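Local structure of galectin (Xenopus laevis, 3WUD) at residues N64-E67 with E68-W71. The protein binds beta-galactosides such as lactose and probably laminin, as a proto-type galectin of frog skin close to but distinct from galectin-1. Numbering follows the deposited sequence.
Sequences NSKE and ENSW. With GAL (beta-D-galactopyranose), chain B.
Trp71 stands between a lysine chain and a sugar, a compact example of how a beta hairpin can present an aromatic platform to a carbohydrate. Lys66 and Trp71 form an antiparallel non-hydrogen-bonded pair and send their side chains to the same face of the sheet. Lys66 sets off with CG opposite its backbone N (chi1 -171°), which carries the chain along the face of the indole away from the sugar, and its CD lies 4.3 Å from the centroid of the six-membered ring of Trp71, a CH-pi contact almost on the ring normal. The galactose takes the opposite face: its C4 comes within 3.7 Å of Trp71 CZ2, while C5 sits over the middle of the ring, the stacking characteristic of galectins. At the indole edge, Ser65 O approaches Trp71 CE3 to 3.3 Å. Lys66 behind the ring and Ser65 O at its rim probably help to hold its tilt.

Beyond the ring the lysine bends at chi3 (65°), and Lys66 NZ gives Asn69 OD1 a hydrogen bond of 2.9 Å, close to end-on to the carbonyl, and also bonds Ser41 O; the ammonium makes a cation-pi contact with Tyr44 as well. Glu67 and Ser70 close the hairpin through a type I' turn with a reciprocal pair of backbone bonds, Glu67 N to Ser70 O at 3.0 Å and Ser70 N to Glu67 O at 2.9 Å. Asn64 adds one polar contact to the site, its ND2 giving galactose O6 a nearly straight bond of 2.9 Å (172°) and another to Gly72 O.

His47, Arg51, Glu55 and Glu74 also hydrogen-bond the galactose. The hairpin joins strand 60-67, flanked by strand 43-51, to strand 70-77, outermost in its sheet of the beta sandwich within this chain.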
loop_
_atom_site.group_PDB
_atom_site.type_symbol
_atom_site.label_atom_id
_atom_site.label_comp_id
_atom_site.label_asym_id
_atom_site.label_seq_id
_atom_site.Cartn_x
_atom_site.Cartn_y
_atom_site.Cartn_z
ATOM N N ASN A 64 -8.888 18.900 5.014
ATOM C CA ASN A 64 -9.733 18.887 6.174
ATOM C C ASN A 64 -9.454 17.654 7.008
ATOM O O ASN A 64 -8.720 16.784 6.607
ATOM C CB ASN A 64 -11.205 18.854 5.723
ATOM C CG ASN A 64 -12.149 19.491 6.762
ATOM O OD1 ASN A 64 -11.837 19.622 7.897
ATOM N ND2 ASN A 64 -13.347 19.773 6.373
ATOM N N SER A 65 -9.989 17.621 8.195
ATOM C CA SER A 65 -9.979 16.454 9.058
ATOM C C SER A 65 -11.335 15.817 9.062
ATOM O O SER A 65 -12.348 16.491 8.773
ATOM C CB SER A 65 -9.609 16.871 10.502
ATOM O OG SER A 65 -10.493 17.844 11.069
ATOM N N LYS A 66 -11.436 14.588 9.547
ATOM C CA LYS A 66 -12.738 13.981 9.713
ATOM C C LYS A 66 -12.641 13.168 10.984
ATOM O O LYS A 66 -11.822 12.260 11.049
ATOM C CB LYS A 66 -13.143 13.104 8.530
ATOM C CG LYS A 66 -14.633 12.642 8.602
ATOM C CD LYS A 66 -15.048 11.773 7.460
ATOM C CE LYS A 66 -14.328 10.473 7.424
ATOM N NZ LYS A 66 -15.031 9.440 6.627
ATOM N N GLU A 67 -13.501 13.448 11.927
ATOM C CA GLU A 67 -13.492 12.758 13.234
ATOM C C GLU A 67 -14.860 12.138 13.428
ATOM O O GLU A 67 -15.872 12.838 13.438
ATOM C CB GLU A 67 -13.222 13.776 14.311
ATOM C CG GLU A 67 -12.911 13.185 15.673
ATOM C CD GLU A 67 -12.158 14.210 16.542
ATOM O OE1 GLU A 67 -12.337 14.202 17.746
ATOM O OE2 GLU A 67 -11.374 15.040 15.993
ATOM N N GLU A 68 -14.880 10.838 13.563
ATOM C CA GLU A 68 -16.082 10.025 13.729
ATOM C C GLU A 68 -17.082 10.444 12.660
ATOM O O GLU A 68 -18.299 10.690 12.924
ATOM C CB GLU A 68 -16.621 10.098 15.189
ATOM C CG GLU A 68 -15.778 9.233 16.132
ATOM C CD GLU A 68 -15.889 7.720 15.868
ATOM O OE1 GLU A 68 -16.743 7.086 16.569
ATOM O OE2 GLU A 68 -15.154 7.134 15.010
ATOM N N ASN A 69 -16.524 10.484 11.466
ATOM C CA ASN A 69 -17.329 10.845 10.242
ATOM C C ASN A 69 -17.809 12.266 10.072
ATOM O O ASN A 69 -18.532 12.578 9.102
ATOM C CB ASN A 69 -18.475 9.906 10.016
ATOM C CG ASN A 69 -18.039 8.663 9.332
ATOM O OD1 ASN A 69 -17.139 8.700 8.468
ATOM N ND2 ASN A 69 -18.589 7.563 9.734
ATOM N N SER A 70 -17.439 13.161 10.966
ATOM C CA SER A 70 -17.736 14.582 10.858
ATOM C C SER A 70 -16.576 15.369 10.293
ATOM O O SER A 70 -15.532 15.436 10.941
ATOM C CB SER A 70 -18.000 15.176 12.269
ATOM O OG SER A 70 -19.276 14.778 12.738
ATOM N N TRP A 71 -16.773 16.060 9.159
ATOM C CA TRP A 71 -15.764 17.010 8.676
ATOM C C TRP A 71 -15.423 18.117 9.713
ATOM O O TRP A 71 -16.305 18.711 10.352
ATOM C CB TRP A 71 -16.152 17.655 7.331
ATOM C CG TRP A 71 -16.262 16.711 6.199
ATOM C CD1 TRP A 71 -17.425 16.361 5.481
ATOM C CD2 TRP A 71 -15.225 15.905 5.662
ATOM N NE1 TRP A 71 -17.112 15.434 4.548
ATOM C CE2 TRP A 71 -15.764 15.182 4.588
ATOM C CE3 TRP A 71 -13.858 15.857 5.862
ATOM C CZ2 TRP A 71 -14.986 14.292 3.818
ATOM C CZ3 TRP A 71 -13.097 15.006 5.094
ATOM C CH2 TRP A 71 -13.626 14.250 4.113
HETATM C C1 GAL B . -16.728 18.669 0.590
HETATM C C2 GAL B . -16.554 17.455 -0.311
HETATM C C3 GAL B . -15.907 16.260 0.388
HETATM C C4 GAL B . -14.654 16.750 1.126
HETATM C C5 GAL B . -15.007 17.970 1.989
HETATM C C6 GAL B . -13.856 18.570 2.766
HETATM O O2 GAL B . -17.826 17.020 -0.775
HETATM O O3 GAL B . -15.681 15.228 -0.556
HETATM O O4 GAL B . -13.639 17.113 0.180
HETATM O O5 GAL B . -15.528 19.064 1.224
HETATM O O6 GAL B . -14.218 19.681 3.563
#